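ATP-dependent kinase YFH7 (Saccharomyces cerevisiae, PDB 2GA8) acts as an ATP-dependent kinase of the P-loop class and could take part in assembly of the endoplasmic reticulum membrane. Local coordinates at residues D10-L15 with T260-L265; C26-G31 with Y269-Q274; N193-L198 with K278-T283; L290-I295 with D345-I350. All coordinates share one frame; numbering follows the deposited sequence.

Contact 1 (D10-L15 with T260-L265); sequences DVLQLL and TRIVIL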
loop_
_atom_site.group_PDB
_atom_site.type_symbol
_atom_site.label_atom_id
_atom_site.label_comp_id
_atom_site.label_asym_id
_atom_site.label_seq_id
_atom_site.Cartn_x
_atom_site.Cartn_y
_atom_site.Cartn_z
ATOM N N ASP A 10 0.502 -15.096 -13.062
ATOM C CA ASP A 10 1.889 -14.821 -12.742
ATOM C C ASP A 10 2.085 -14.682 -11.237
ATOM O O ASP A 10 3.101 -15.111 -10.705
ATOM C CB ASP A 10 2.376 -13.562 -13.470
ATOM C CG ASP A 10 2.426 -13.749 -14.982
ATOM O OD1 ASP A 10 2.785 -14.859 -15.433
ATOM O OD2 ASP A 10 2.117 -12.792 -15.716
ATOM N N VAL A 11 1.106 -14.097 -10.552
ATOM C CA VAL A 11 1.196 -13.945 -9.099
ATOM C C VAL A 11 1.190 -15.329 -8.444
ATOM O O VAL A 11 2.001 -15.614 -7.565
ATOM C CB VAL A 11 0.016 -13.119 -8.548
ATOM C CG1 VAL A 11 0.022 -13.146 -7.023
ATOM C CG2 VAL A 11 0.117 -11.690 -9.042
ATOM N N LEU A 12 0.285 -16.198 -8.888
ATOM C CA LEU A 12 0.211 -17.541 -8.326
ATOM C C LEU A 12 1.468 -18.345 -8.638
ATOM O O LEU A 12 1.875 -19.202 -7.857
ATOM C CB LEU A 12 -1.025 -18.280 -8.855
ATOM C CG LEU A 12 -2.368 -17.679 -8.434
ATOM C CD1 LEU A 12 -3.508 -18.520 -8.990
ATOM C CD2 LEU A 12 -2.448 -17.621 -6.919
ATOM N N GLN A 13 2.087 -18.070 -9.779
ATOM C CA GLN A 13 3.295 -18.796 -10.139
ATOM C C GLN A 13 4.433 -18.440 -9.194
ATOM O O GLN A 13 5.193 -19.310 -8.767
ATOM C CB GLN A 13 3.698 -18.484 -11.578
ATOM C CG GLN A 13 4.965 -19.186 -12.015
ATOM C CD GLN A 13 5.169 -19.110 -13.510
ATOM O OE1 GLN A 13 5.294 -18.022 -14.077
ATOM N NE2 GLN A 13 5.196 -20.266 -14.162
ATOM N N LEU A 14 4.549 -17.159 -8.866
ATOM C CA LEU A 14 5.606 -16.720 -7.962
ATOM C C LEU A 14 5.340 -17.232 -6.553
ATOM O O LEU A 14 6.251 -17.705 -5.878
ATOM C CB LEU A 14 5.720 -15.195 -7.949
ATOM C CG LEU A 14 6.840 -14.651 -7.046
ATOM C CD1 LEU A 14 8.163 -15.316 -7.406
ATOM C CD2 LEU A 14 6.950 -13.150 -7.203
ATOM N N LEU A 15 4.090 -17.154 -6.109
ATOM C CA LEU A 15 3.766 -17.638 -4.773
ATOM C C LEU A 15 4.130 -19.111 -4.675
ATOM O O LEU A 15 4.721 -19.550 -3.694
ATOM C CB LEU A 15 2.275 -17.450 -4.467
ATOM C CG LEU A 15 1.799 -17.964 -3.103
ATOM C CD1 LEU A 15 2.583 -17.289 -1.988
ATOM C CD2 LEU A 15 0.310 -17.694 -2.939
ATOM N N THR A 260 -3.691 -13.622 4.585
ATOM C CA THR A 260 -3.246 -12.857 3.428
ATOM C C THR A 260 -1.868 -13.347 2.985
ATOM O O THR A 260 -0.868 -13.103 3.662
ATOM C CB THR A 260 -3.150 -11.360 3.757
ATOM O OG1 THR A 260 -4.363 -10.926 4.393
ATOM C CG2 THR A 260 -2.938 -10.562 2.485
ATOM N N ARG A 261 -1.819 -14.029 1.843
ATOM C CA ARG A 261 -0.560 -14.556 1.328
ATOM C C ARG A 261 -0.084 -13.782 0.098
ATOM O O ARG A 261 1.003 -14.026 -0.423
ATOM C CB ARG A 261 -0.724 -16.041 0.995
ATOM C CG ARG A 261 -1.264 -16.869 2.158
ATOM C CD ARG A 261 -0.299 -16.899 3.349
ATOM N NE ARG A 261 0.821 -17.816 3.136
ATOM C CZ ARG A 261 0.740 -19.141 3.252
ATOM N NH1 ARG A 261 -0.409 -19.714 3.595
ATOM N NH2 ARG A 261 1.801 -19.898 2.999
ATOM N N ILE A 262 -0.919 -12.857 -0.360
ATOM C CA ILE A 262 -0.614 -12.023 -1.513
ATOM C C ILE A 262 -1.041 -10.602 -1.157
ATOM O O ILE A 262 -2.193 -10.368 -0.794
ATOM C CB ILE A 262 -1.396 -12.494 -2.764
ATOM C CG1 ILE A 262 -0.890 -13.867 -3.202
ATOM C CG2 ILE A 262 -1.250 -11.485 -3.894
ATOM C CD1 ILE A 262 -1.782 -14.547 -4.210
ATOM N N VAL A 263 -0.104 -9.662 -1.232
ATOM C CA VAL A 263 -0.398 -8.271 -0.917
ATOM C C VAL A 263 -0.136 -7.462 -2.173
ATOM O O VAL A 263 0.970 -7.474 -2.719
ATOM C CB VAL A 263 0.494 -7.736 0.236
ATOM C CG1 VAL A 263 0.175 -6.268 0.508
ATOM C CG2 VAL A 263 0.269 -8.559 1.486
ATOM N N ILE A 264 -1.173 -6.775 -2.642
ATOM C CA ILE A 264 -1.072 -5.971 -3.845
ATOM C C ILE A 264 -1.028 -4.502 -3.443
ATOM O O ILE A 264 -2.020 -3.950 -2.991
ATOM C CB ILE A 264 -2.286 -6.227 -4.764
ATOM C CG1 ILE A 264 -2.327 -7.708 -5.154
ATOM C CG2 ILE A 264 -2.198 -5.348 -6.005
ATOM C CD1 ILE A 264 -3.699 -8.178 -5.639
ATOM N N LEU A 265 0.137 -3.883 -3.595
ATOM C CA LEU A 265 0.305 -2.485 -3.241
ATOM C C LEU A 265 0.232 -1.654 -4.507
ATOM O O LEU A 265 0.956 -1.919 -5.464
ATOM C CB LEU A 265 1.658 -2.268 -2.556
ATOM C CG LEU A 265 1.877 -3.093 -1.283
ATOM C CD1 LEU A 265 2.620 -4.374 -1.623
ATOM C CD2 LEU A 265 2.677 -2.279 -0.281
#
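Helix segment D10-L15 passes over strand 262-265 with 10.7 Å between the axes and an angle of 132° between their directions, and L15 and I262 bring the backbones to 7.8 Å between CA atoms. Contact is made mainly by side chains and converges on I262. CG1 of V11, set anti to the backbone N (chi1 172°), meets the far end of the isoleucine, 3.6 Å from I262 CD1, and also reaches its CG2 branch. L15 comes in one turn further along the helix: its CD2 lies 4.0 Å from I262 CD1, while its CD1 reaches past the isoleucine to the backbone, 3.9 Å from R261 O. L12 adds a looser touch, CD2 to I262 CD1 at 4.2 Å, its side chain crossing that of I262 at about a right angle. The I262 end is thus met by three residues of the helix. R261 offers its CB to L15, but its polar end is engaged elsewhere, with bonds to the carbonyls of Y23 and L226 and to T229 OG1. V11 and L15 also touch V27 and V25 of strand 25-30, so the helix packs across neighbouring strands, the helix-on-parallel-sheet layering of an alpha/beta P-loop core.

Contact 2 (C26-G31 with Y269-Q274); sequences CVILVG and YLLYDQ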
loop_
_atom_site.group_PDB
_atom_site.type_symbol
_atom_site.label_atom_id
_atom_site.label_comp_id
_atom_site.label_asym_id
_atom_site.label_seq_id
_atom_site.Cartn_x
_atom_site.Cartn_y
_atom_site.Cartn_z
ATOM N N CYS A 26 4.536 -10.143 -2.672
ATOM C CA CYS A 26 4.059 -8.780 -2.842
ATOM C C CYS A 26 4.022 -8.393 -4.303
ATOM O O CYS A 26 4.813 -8.874 -5.109
ATOM C CB CYS A 26 4.961 -7.796 -2.092
ATOM S SG CYS A 26 4.878 -7.930 -0.282
ATOM N N VAL A 27 3.084 -7.517 -4.630
ATOM C CA VAL A 27 2.952 -7.023 -5.986
ATOM C C VAL A 27 2.908 -5.511 -5.901
ATOM O O VAL A 27 2.158 -4.951 -5.103
ATOM C CB VAL A 27 1.654 -7.505 -6.655
ATOM C CG1 VAL A 27 1.553 -6.917 -8.066
ATOM C CG2 VAL A 27 1.619 -9.029 -6.701
ATOM N N ILE A 28 3.750 -4.861 -6.693
ATOM C CA ILE A 28 3.774 -3.407 -6.757
ATOM C C ILE A 28 3.127 -3.027 -8.080
ATOM O O ILE A 28 3.480 -3.570 -9.128
ATOM C CB ILE A 28 5.215 -2.835 -6.741
ATOM C CG1 ILE A 28 5.764 -2.836 -5.309
ATOM C CG2 ILE A 28 5.212 -1.399 -7.304
ATOM C CD1 ILE A 28 7.226 -2.399 -5.211
ATOM N N LEU A 29 2.157 -2.119 -8.021
ATOM C CA LEU A 29 1.482 -1.649 -9.220
ATOM C C LEU A 29 1.546 -0.125 -9.180
ATOM O O LEU A 29 0.952 0.507 -8.304
ATOM C CB LEU A 29 0.019 -2.108 -9.241
ATOM C CG LEU A 29 -0.803 -1.577 -10.421
ATOM C CD1 LEU A 29 -0.153 -1.999 -11.737
ATOM C CD2 LEU A 29 -2.236 -2.110 -10.329
ATOM N N VAL A 30 2.285 0.453 -10.119
ATOM C CA VAL A 30 2.439 1.900 -10.200
ATOM C C VAL A 30 1.810 2.468 -11.465
ATOM O O VAL A 30 1.884 1.870 -12.538
ATOM C CB VAL A 30 3.940 2.310 -10.190
ATOM C CG1 VAL A 30 4.095 3.773 -10.613
ATOM C CG2 VAL A 30 4.526 2.109 -8.800
ATOM N N GLY A 31 1.201 3.636 -11.321
ATOM C CA GLY A 31 0.592 4.302 -12.455
ATOM C C GLY A 31 0.284 5.727 -12.050
ATOM O O GLY A 31 0.065 5.998 -10.868
ATOM N N TYR A 269 3.836 6.561 -6.104
ATOM C CA TYR A 269 5.265 6.612 -5.831
ATOM C C TYR A 269 6.014 5.383 -5.344
ATOM O O TYR A 269 7.113 5.506 -4.789
ATOM C CB TYR A 269 5.488 7.785 -4.868
ATOM C CG TYR A 269 4.824 9.056 -5.374
ATOM C CD1 TYR A 269 5.130 9.560 -6.638
ATOM C CD2 TYR A 269 3.863 9.723 -4.614
ATOM C CE1 TYR A 269 4.496 10.693 -7.139
ATOM C CE2 TYR A 269 3.219 10.871 -5.112
ATOM C CZ TYR A 269 3.546 11.341 -6.378
ATOM O OH TYR A 269 2.921 12.454 -6.895
ATOM N N LEU A 270 5.463 4.199 -5.583
ATOM C CA LEU A 270 6.118 2.981 -5.127
ATOM C C LEU A 270 7.435 2.689 -5.832
ATOM O O LEU A 270 8.202 1.848 -5.369
ATOM C CB LEU A 270 5.179 1.783 -5.284
ATOM C CG LEU A 270 3.805 2.002 -4.644
ATOM C CD1 LEU A 270 2.964 0.740 -4.782
ATOM C CD2 LEU A 270 3.979 2.382 -3.184
ATOM N N LEU A 271 7.693 3.381 -6.943
ATOM C CA LEU A 271 8.927 3.199 -7.710
ATOM C C LEU A 271 9.595 4.554 -7.953
ATOM O O LEU A 271 10.287 4.749 -8.956
ATOM C CB LEU A 271 8.619 2.530 -9.056
ATOM C CG LEU A 271 8.113 1.084 -8.999
ATOM C CD1 LEU A 271 7.674 0.645 -10.387
ATOM C CD2 LEU A 271 9.218 0.170 -8.456
ATOM N N TYR A 272 9.396 5.470 -7.011
ATOM C CA TYR A 272 9.927 6.834 -7.087
ATOM C C TYR A 272 11.331 6.867 -6.472
ATOM O O TYR A 272 11.519 6.433 -5.339
ATOM C CB TYR A 272 8.972 7.759 -6.333
ATOM C CG TYR A 272 9.055 9.208 -6.719
ATOM C CD1 TYR A 272 8.493 9.666 -7.914
ATOM C CD2 TYR A 272 9.674 10.132 -5.882
ATOM C CE1 TYR A 272 8.542 11.016 -8.257
ATOM C CE2 TYR A 272 9.731 11.479 -6.218
ATOM C CZ TYR A 272 9.160 11.913 -7.406
ATOM O OH TYR A 272 9.199 13.247 -7.730
ATOM N N ASP A 273 12.304 7.394 -7.217
ATOM C CA ASP A 273 13.704 7.412 -6.773
ATOM C C ASP A 273 14.156 8.440 -5.738
ATOM O O ASP A 273 15.348 8.759 -5.661
ATOM C CB ASP A 273 14.639 7.507 -7.992
ATOM C CG ASP A 273 14.535 8.844 -8.725
ATOM O OD1 ASP A 273 14.010 9.818 -8.150
ATOM O OD2 ASP A 273 14.999 8.927 -9.884
ATOM N N GLN A 274 13.236 8.940 -4.925
ATOM C CA GLN A 274 13.604 9.927 -3.923
ATOM C C GLN A 274 13.215 9.528 -2.512
ATOM O O GLN A 274 12.291 8.734 -2.306
ATOM C CB GLN A 274 12.968 11.277 -4.256
ATOM C CG GLN A 274 13.427 11.860 -5.576
ATOM C CD GLN A 274 14.912 12.146 -5.595
ATOM O OE1 GLN A 274 15.433 12.825 -4.709
ATOM N NE2 GLN A 274 15.603 11.633 -6.612
#
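V30 points CG2 into the bend of the 269-274 loop, where it lies 3.6 Å from L270 CB and 3.7 Å from L271 CG, wedged against two consecutive leucines. CG2 of this valine is anti to its carbonyl carbon and CG1 anti to the amide (chi1 166°), which turns the CG2 branch to the loop. Two residues back on the same side of the strand, I28 repeats the approach with its own CG2, 3.8 Å from L270 CB and 4.2 Å from L271 CG. The pair of branches from I28 and V30 therefore meets both leucines, L270 running past V30 in the opposite direction and L271 crossing it at a slant. L270 CD1 also lies against the carbonyl oxygen L29 O, 4.1 Å away. A type I turn from Y269 to Y272, closed by Y272 N to Y269 O at 3.2 Å, presents L270 and L271 together at its two central positions. All five touching residues are buried, their side chains meeting only through carbon. L271 also packs on V292, and L270 on I280, which ties the turn to the next strand and to helix 275-285. G31, just beyond V30, opens the ATP site inferred by similarity: strand 25-30 leading into a Walker A P-loop.

Contact 3 (N193-L198 with K278-T283); sequences NNFLQL and KKIYKT. With SO4 (sulfate ion), chain I.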
loop_
_atom_site.group_PDB
_atom_site.type_symbol
_atom_site.label_atom_id
_atom_site.label_comp_id
_atom_site.label_asym_id
_atom_site.label_seq_id
_atom_site.Cartn_x
_atom_site.Cartn_y
_atom_site.Cartn_z
ATOM N N ASN A 193 7.378 7.948 5.411
ATOM C CA ASN A 193 8.055 7.311 6.541
ATOM C C ASN A 193 7.281 6.070 6.990
ATOM O O ASN A 193 7.839 4.976 7.122
ATOM C CB ASN A 193 8.121 8.260 7.755
ATOM C CG ASN A 193 8.658 9.649 7.417
ATOM O OD1 ASN A 193 8.442 10.168 6.329
ATOM N ND2 ASN A 193 9.332 10.269 8.383
ATOM N N ASN A 194 5.990 6.256 7.246
ATOM C CA ASN A 194 5.167 5.151 7.713
ATOM C C ASN A 194 4.832 4.145 6.618
ATOM O O ASN A 194 4.605 2.972 6.910
ATOM C CB ASN A 194 3.884 5.668 8.382
ATOM C CG ASN A 194 3.575 4.941 9.681
ATOM O OD1 ASN A 194 2.417 4.821 10.087
ATOM N ND2 ASN A 194 4.615 4.458 10.344
ATOM N N PHE A 195 4.791 4.582 5.362
ATOM C CA PHE A 195 4.510 3.631 4.298
ATOM C C PHE A 195 5.717 2.699 4.192
ATOM O O PHE A 195 5.580 1.487 4.035
ATOM C CB PHE A 195 4.286 4.325 2.958
ATOM C CG PHE A 195 3.771 3.398 1.901
ATOM C CD1 PHE A 195 2.413 3.110 1.819
ATOM C CD2 PHE A 195 4.649 2.728 1.057
ATOM C CE1 PHE A 195 1.936 2.164 0.912
ATOM C CE2 PHE A 195 4.180 1.777 0.149
ATOM C CZ PHE A 195 2.826 1.496 0.079
ATOM N N LEU A 196 6.910 3.275 4.271
ATOM C CA LEU A 196 8.120 2.472 4.221
ATOM C C LEU A 196 8.091 1.506 5.405
ATOM O O LEU A 196 8.479 0.345 5.279
ATOM C CB LEU A 196 9.363 3.365 4.305
ATOM C CG LEU A 196 10.705 2.631 4.394
ATOM C CD1 LEU A 196 10.870 1.718 3.181
ATOM C CD2 LEU A 196 11.847 3.652 4.460
ATOM N N GLN A 197 7.613 1.977 6.554
ATOM C CA GLN A 197 7.548 1.125 7.731
ATOM C C GLN A 197 6.586 -0.036 7.488
ATOM O O GLN A 197 6.830 -1.149 7.940
ATOM C CB GLN A 197 7.116 1.927 8.962
ATOM C CG GLN A 197 7.316 1.188 10.282
ATOM C CD GLN A 197 8.751 0.712 10.484
ATOM O OE1 GLN A 197 9.702 1.434 10.198
ATOM N NE2 GLN A 197 8.905 -0.505 10.993
ATOM N N LEU A 198 5.488 0.215 6.779
ATOM C CA LEU A 198 4.560 -0.873 6.480
ATOM C C LEU A 198 5.297 -1.888 5.609
ATOM O O LEU A 198 5.146 -3.095 5.789
ATOM C CB LEU A 198 3.321 -0.355 5.733
ATOM C CG LEU A 198 2.362 -1.430 5.201
ATOM C CD1 LEU A 198 1.815 -2.257 6.355
ATOM C CD2 LEU A 198 1.216 -0.764 4.430
ATOM N N LYS A 278 12.275 5.604 -2.493
ATOM C CA LYS A 278 13.323 4.839 -3.143
ATOM C C LYS A 278 13.616 3.551 -2.400
ATOM O O LYS A 278 13.996 2.562 -3.010
ATOM C CB LYS A 278 14.597 5.683 -3.254
ATOM C CG LYS A 278 15.734 4.996 -3.983
ATOM C CD LYS A 278 16.928 5.928 -4.155
ATOM C CE LYS A 278 18.056 5.240 -4.908
ATOM N NZ LYS A 278 19.202 6.159 -5.162
ATOM N N LYS A 279 13.422 3.563 -1.085
ATOM C CA LYS A 279 13.692 2.391 -0.268
ATOM C C LYS A 279 12.599 1.322 -0.352
ATOM O O LYS A 279 12.797 0.192 0.092
ATOM C CB LYS A 279 13.899 2.820 1.187
ATOM C CG LYS A 279 14.988 3.875 1.359
ATOM C CD LYS A 279 15.071 4.379 2.795
ATOM C CE LYS A 279 16.044 5.543 2.909
ATOM N NZ LYS A 279 16.096 6.116 4.287
ATOM N N ILE A 280 11.457 1.674 -0.937
ATOM C CA ILE A 280 10.341 0.735 -1.061
ATOM C C ILE A 280 10.649 -0.492 -1.898
ATOM O O ILE A 280 10.448 -1.618 -1.437
ATOM C CB ILE A 280 9.095 1.421 -1.657
ATOM C CG1 ILE A 280 8.532 2.415 -0.642
ATOM C CG2 ILE A 280 8.037 0.375 -2.023
ATOM C CD1 ILE A 280 7.375 3.234 -1.174
ATOM N N TYR A 281 11.116 -0.281 -3.126
ATOM C CA TYR A 281 11.440 -1.395 -4.010
ATOM C C TYR A 281 12.398 -2.368 -3.341
ATOM O O TYR A 281 12.100 -3.552 -3.214
ATOM C CB TYR A 281 12.065 -0.896 -5.320
ATOM C CG TYR A 281 12.606 -2.004 -6.204
ATOM C CD1 TYR A 281 11.749 -2.828 -6.931
ATOM C CD2 TYR A 281 13.976 -2.246 -6.289
ATOM C CE1 TYR A 281 12.243 -3.873 -7.723
ATOM C CE2 TYR A 281 14.482 -3.290 -7.077
ATOM C CZ TYR A 281 13.608 -4.096 -7.788
ATOM O OH TYR A 281 14.099 -5.129 -8.560
ATOM N N LYS A 282 13.555 -1.868 -2.918
ATOM C CA LYS A 282 14.538 -2.728 -2.282
ATOM C C LYS A 282 13.972 -3.454 -1.067
ATOM O O LYS A 282 14.217 -4.643 -0.897
ATOM C CB LYS A 282 15.779 -1.929 -1.874
ATOM C CG LYS A 282 16.855 -2.789 -1.234
ATOM C CD LYS A 282 18.137 -2.012 -0.993
ATOM C CE LYS A 282 19.160 -2.876 -0.272
ATOM N NZ LYS A 282 19.452 -4.126 -1.023
ATOM N N THR A 283 13.216 -2.749 -0.229
ATOM C CA THR A 283 12.649 -3.381 0.959
ATOM C C THR A 283 11.768 -4.569 0.574
ATOM O O THR A 283 11.849 -5.626 1.191
ATOM C CB THR A 283 11.842 -2.376 1.815
ATOM O OG1 THR A 283 12.727 -1.371 2.339
ATOM C CG2 THR A 283 11.179 -3.086 2.983
HETATM S S SO4 I . 15.965 3.635 6.986
HETATM O O1 SO4 I . 14.963 4.613 6.520
HETATM O O2 SO4 I . 15.569 3.123 8.313
HETATM O O3 SO4 I . 16.046 2.514 6.030
HETATM O O4 SO4 I . 17.285 4.291 7.086
#
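Apolar packing of L196 on helix 275-285 dominates. CG of L196 stands anti to the backbone N (chi1 174°), from which its methyls diverge: CD2 lies 3.7 Å from K279 CD, against the aliphatic stem of the lysine, and CD1 lies against K279 CB and touches the T283 hydroxyl, 3.7 Å from OG1. On the other side of the interface I280 CD1 approaches the F195 ring obliquely, 3.6 Å from F195 CD2. The two helix segments run parallel, 2° apart and 9.5 Å between axes, and L196 and I280 bring their CA atoms to 6.0 Å; helix 275-285 is the crossover helix between parallel strands 262-267 and 290-296, with helix 192-206 alongside. Shortening L196 to an alanine would probably open a gap between the helices beside the K279 stem and T283, which lose the leucine methyls they touch. Among the polar interactions, T283 OG1 donates to K279 O at 2.7 Å, and T283 N reaches the same carbonyl from the opposite face, so two bonds grip it. Electrostatics enter at the exposed edge, where extended K279 carries NZ to 2.9 Å from O1 of a sulfate, probably from the crystallisation liquor, which K200 NZ also binds.

Contact 4 (L290-I295 with D345-I350); sequences LLVYKI and DNIVHI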
loop_
_atom_site.group_PDB
_atom_site.type_symbol
_atom_site.label_atom_id
_atom_site.label_comp_id
_atom_site.label_asym_id
_atom_site.label_seq_id
_atom_site.Cartn_x
_atom_site.Cartn_y
_atom_site.Cartn_z
ATOM N N LEU A 290 8.671 -10.624 -5.067
ATOM C CA LEU A 290 8.040 -9.402 -5.546
ATOM C C LEU A 290 7.828 -9.373 -7.057
ATOM O O LEU A 290 8.711 -9.747 -7.825
ATOM C CB LEU A 290 8.901 -8.194 -5.166
ATOM C CG LEU A 290 8.454 -6.843 -5.738
ATOM C CD1 LEU A 290 7.191 -6.390 -5.020
ATOM C CD2 LEU A 290 9.559 -5.810 -5.572
ATOM N N LEU A 291 6.644 -8.930 -7.470
ATOM C CA LEU A 291 6.327 -8.753 -8.882
ATOM C C LEU A 291 6.092 -7.250 -8.979
ATOM O O LEU A 291 5.459 -6.667 -8.098
ATOM C CB LEU A 291 5.065 -9.522 -9.280
ATOM C CG LEU A 291 5.324 -11.009 -9.557
ATOM C CD1 LEU A 291 4.030 -11.693 -9.962
ATOM C CD2 LEU A 291 6.372 -11.143 -10.659
ATOM N N VAL A 292 6.623 -6.627 -10.025
ATOM C CA VAL A 292 6.499 -5.186 -10.217
ATOM C C VAL A 292 5.896 -4.826 -11.572
ATOM O O VAL A 292 6.383 -5.268 -12.610
ATOM C CB VAL A 292 7.880 -4.507 -10.102
ATOM C CG1 VAL A 292 7.740 -2.993 -10.240
ATOM C CG2 VAL A 292 8.524 -4.869 -8.762
ATOM N N TYR A 293 4.836 -4.020 -11.545
ATOM C CA TYR A 293 4.152 -3.582 -12.760
ATOM C C TYR A 293 4.035 -2.069 -12.789
ATOM O O TYR A 293 3.762 -1.428 -11.770
ATOM C CB TYR A 293 2.748 -4.177 -12.833
ATOM C CG TYR A 293 2.739 -5.685 -12.872
ATOM C CD1 TYR A 293 3.115 -6.374 -14.026
ATOM C CD2 TYR A 293 2.398 -6.424 -11.743
ATOM C CE1 TYR A 293 3.154 -7.766 -14.051
ATOM C CE2 TYR A 293 2.436 -7.815 -11.754
ATOM C CZ TYR A 293 2.815 -8.480 -12.908
ATOM O OH TYR A 293 2.862 -9.856 -12.912
ATOM N N LYS A 294 4.250 -1.499 -13.965
ATOM C CA LYS A 294 4.148 -0.060 -14.124
ATOM C C LYS A 294 3.259 0.150 -15.339
ATOM O O LYS A 294 3.520 -0.392 -16.410
ATOM C CB LYS A 294 5.541 0.544 -14.338
ATOM C CG LYS A 294 5.614 2.050 -14.148
ATOM C CD LYS A 294 5.074 2.783 -15.346
ATOM C CE LYS A 294 5.143 4.287 -15.139
ATOM N NZ LYS A 294 4.640 5.003 -16.333
ATOM N N ILE A 295 2.195 0.923 -15.158
ATOM C CA ILE A 295 1.253 1.181 -16.236
ATOM C C ILE A 295 1.723 2.293 -17.163
ATOM O O ILE A 295 2.110 3.364 -16.710
ATOM C CB ILE A 295 -0.137 1.576 -15.676
ATOM C CG1 ILE A 295 -0.661 0.473 -14.752
ATOM C CG2 ILE A 295 -1.119 1.825 -16.826
ATOM C CD1 ILE A 295 -1.950 0.851 -14.026
ATOM N N ASP A 345 15.869 -3.685 -13.303
ATOM C CA ASP A 345 15.549 -4.553 -14.434
ATOM C C ASP A 345 14.287 -5.408 -14.352
ATOM O O ASP A 345 13.972 -6.126 -15.302
ATOM C CB ASP A 345 16.742 -5.471 -14.713
ATOM C CG ASP A 345 17.182 -6.242 -13.481
ATOM O OD1 ASP A 345 17.631 -5.600 -12.507
ATOM O OD2 ASP A 345 17.075 -7.488 -13.483
ATOM N N ASN A 346 13.555 -5.339 -13.245
ATOM C CA ASN A 346 12.361 -6.168 -13.113
ATOM C C ASN A 346 11.014 -5.459 -13.222
ATOM O O ASN A 346 9.988 -6.033 -12.871
ATOM C CB ASN A 346 12.417 -6.950 -11.797
ATOM C CG ASN A 346 13.463 -8.052 -11.816
ATOM O OD1 ASN A 346 13.722 -8.696 -10.798
ATOM N ND2 ASN A 346 14.065 -8.281 -12.980
ATOM N N ILE A 347 11.005 -4.220 -13.705
ATOM C CA ILE A 347 9.743 -3.500 -13.845
ATOM C C ILE A 347 9.049 -3.913 -15.140
ATOM O O ILE A 347 9.550 -3.653 -16.235
ATOM C CB ILE A 347 9.953 -1.971 -13.868
ATOM C CG1 ILE A 347 10.661 -1.526 -12.592
ATOM C CG2 ILE A 347 8.606 -1.264 -13.985
ATOM C CD1 ILE A 347 10.990 -0.053 -12.565
ATOM N N VAL A 348 7.899 -4.567 -15.009
ATOM C CA VAL A 348 7.134 -5.011 -16.167
ATOM C C VAL A 348 6.130 -3.930 -16.553
ATOM O O VAL A 348 5.171 -3.673 -15.823
ATOM C CB VAL A 348 6.379 -6.328 -15.863
ATOM C CG1 VAL A 348 5.570 -6.764 -17.075
ATOM C CG2 VAL A 348 7.371 -7.414 -15.469
ATOM N N HIS A 349 6.360 -3.292 -17.698
ATOM C CA HIS A 349 5.467 -2.235 -18.169
ATOM C C HIS A 349 4.227 -2.827 -18.819
ATOM O O HIS A 349 4.320 -3.679 -19.700
ATOM C CB HIS A 349 6.180 -1.320 -19.174
ATOM C CG HIS A 349 7.165 -0.380 -18.551
ATOM N ND1 HIS A 349 8.357 -0.799 -18.000
ATOM C CD2 HIS A 349 7.134 0.965 -18.395
ATOM C CE1 HIS A 349 9.017 0.246 -17.534
ATOM N NE2 HIS A 349 8.296 1.329 -17.761
ATOM N N ILE A 350 3.060 -2.367 -18.382
ATOM C CA ILE A 350 1.806 -2.862 -18.921
ATOM C C ILE A 350 0.948 -1.717 -19.442
ATOM O O ILE A 350 1.129 -0.564 -19.053
ATOM C CB ILE A 350 1.006 -3.632 -17.850
ATOM C CG1 ILE A 350 0.728 -2.719 -16.652
ATOM C CG2 ILE A 350 1.788 -4.866 -17.401
ATOM C CD1 ILE A 350 -0.163 -3.342 -15.599
HETATM O O HOH W 1 8.467 -7.979 -11.719
#
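Y293 and V348 stand side by side on one face of the sheet, with Y293 CD1 3.7 Å from V348 CB, and I350 CG2 approaches the same ring obliquely. Y293 and I295 are buried here and tightly packed, V348 lying at the solvent edge: I350 also places CD1 3.9 Å from I295 CG1, a reach set by its CG1 lying between backbone N and carbonyl carbon (chi1 58°), a less favoured setting. Cutting I350 back to an alanine is likely to open a gap beside the Y293 ring and I295, which lose its CG2 and CD1. The backbone is sewn by near-straight bonds, V348 N to V292 O at 2.9 Å (163°), K294 N to V348 O, and I350 N to K294 O at 2.8 Å, the alternating pattern of two parallel strands in register at Y293-V348, K294-H349 and I295-I350. Strand 347-351 thereby edges the five-stranded parallel sheet of the P-loop kinase fold, and the I295 side chain touches S35 of the ATP site inferred by similarity. On the other face K294 is buried, its CB 3.6 Å from I347 CG2. It bends at chi2 (-78°) and carries NZ to D338, a salt bridge, and to I295 O. The H349 ring, exposed, has K294 CB over one face. Toward N346 the strands separate, and a water joins them, accepting from V292 N at 2.8 Å and donating to N346 O.

Overall arrangement
Contacts 1, 2 and 4 all involve the five-stranded parallel sheet, whereas contact 3 joins two helices. Strand 25-30 links contacts 1, 2 and 4: V27 O, and probably L29 N, hydrogen-bond to L265 of contact 1, and I28 O and V30 O bond to Y293 and I295 of contact 4. Contacts 1 and 2 are buried and apolar across their interfaces, yet they use different partners, a helix in one and a beta turn in the other. Contact 3 is buried at F195 and I280 but ends in an exposed lysine and a sulfate. Contact 4, at the sheet edge, is the one of the four whose segments are joined by backbone hydrogen bonds. L270 packs on F195, bringing contacts 2 and 3 together.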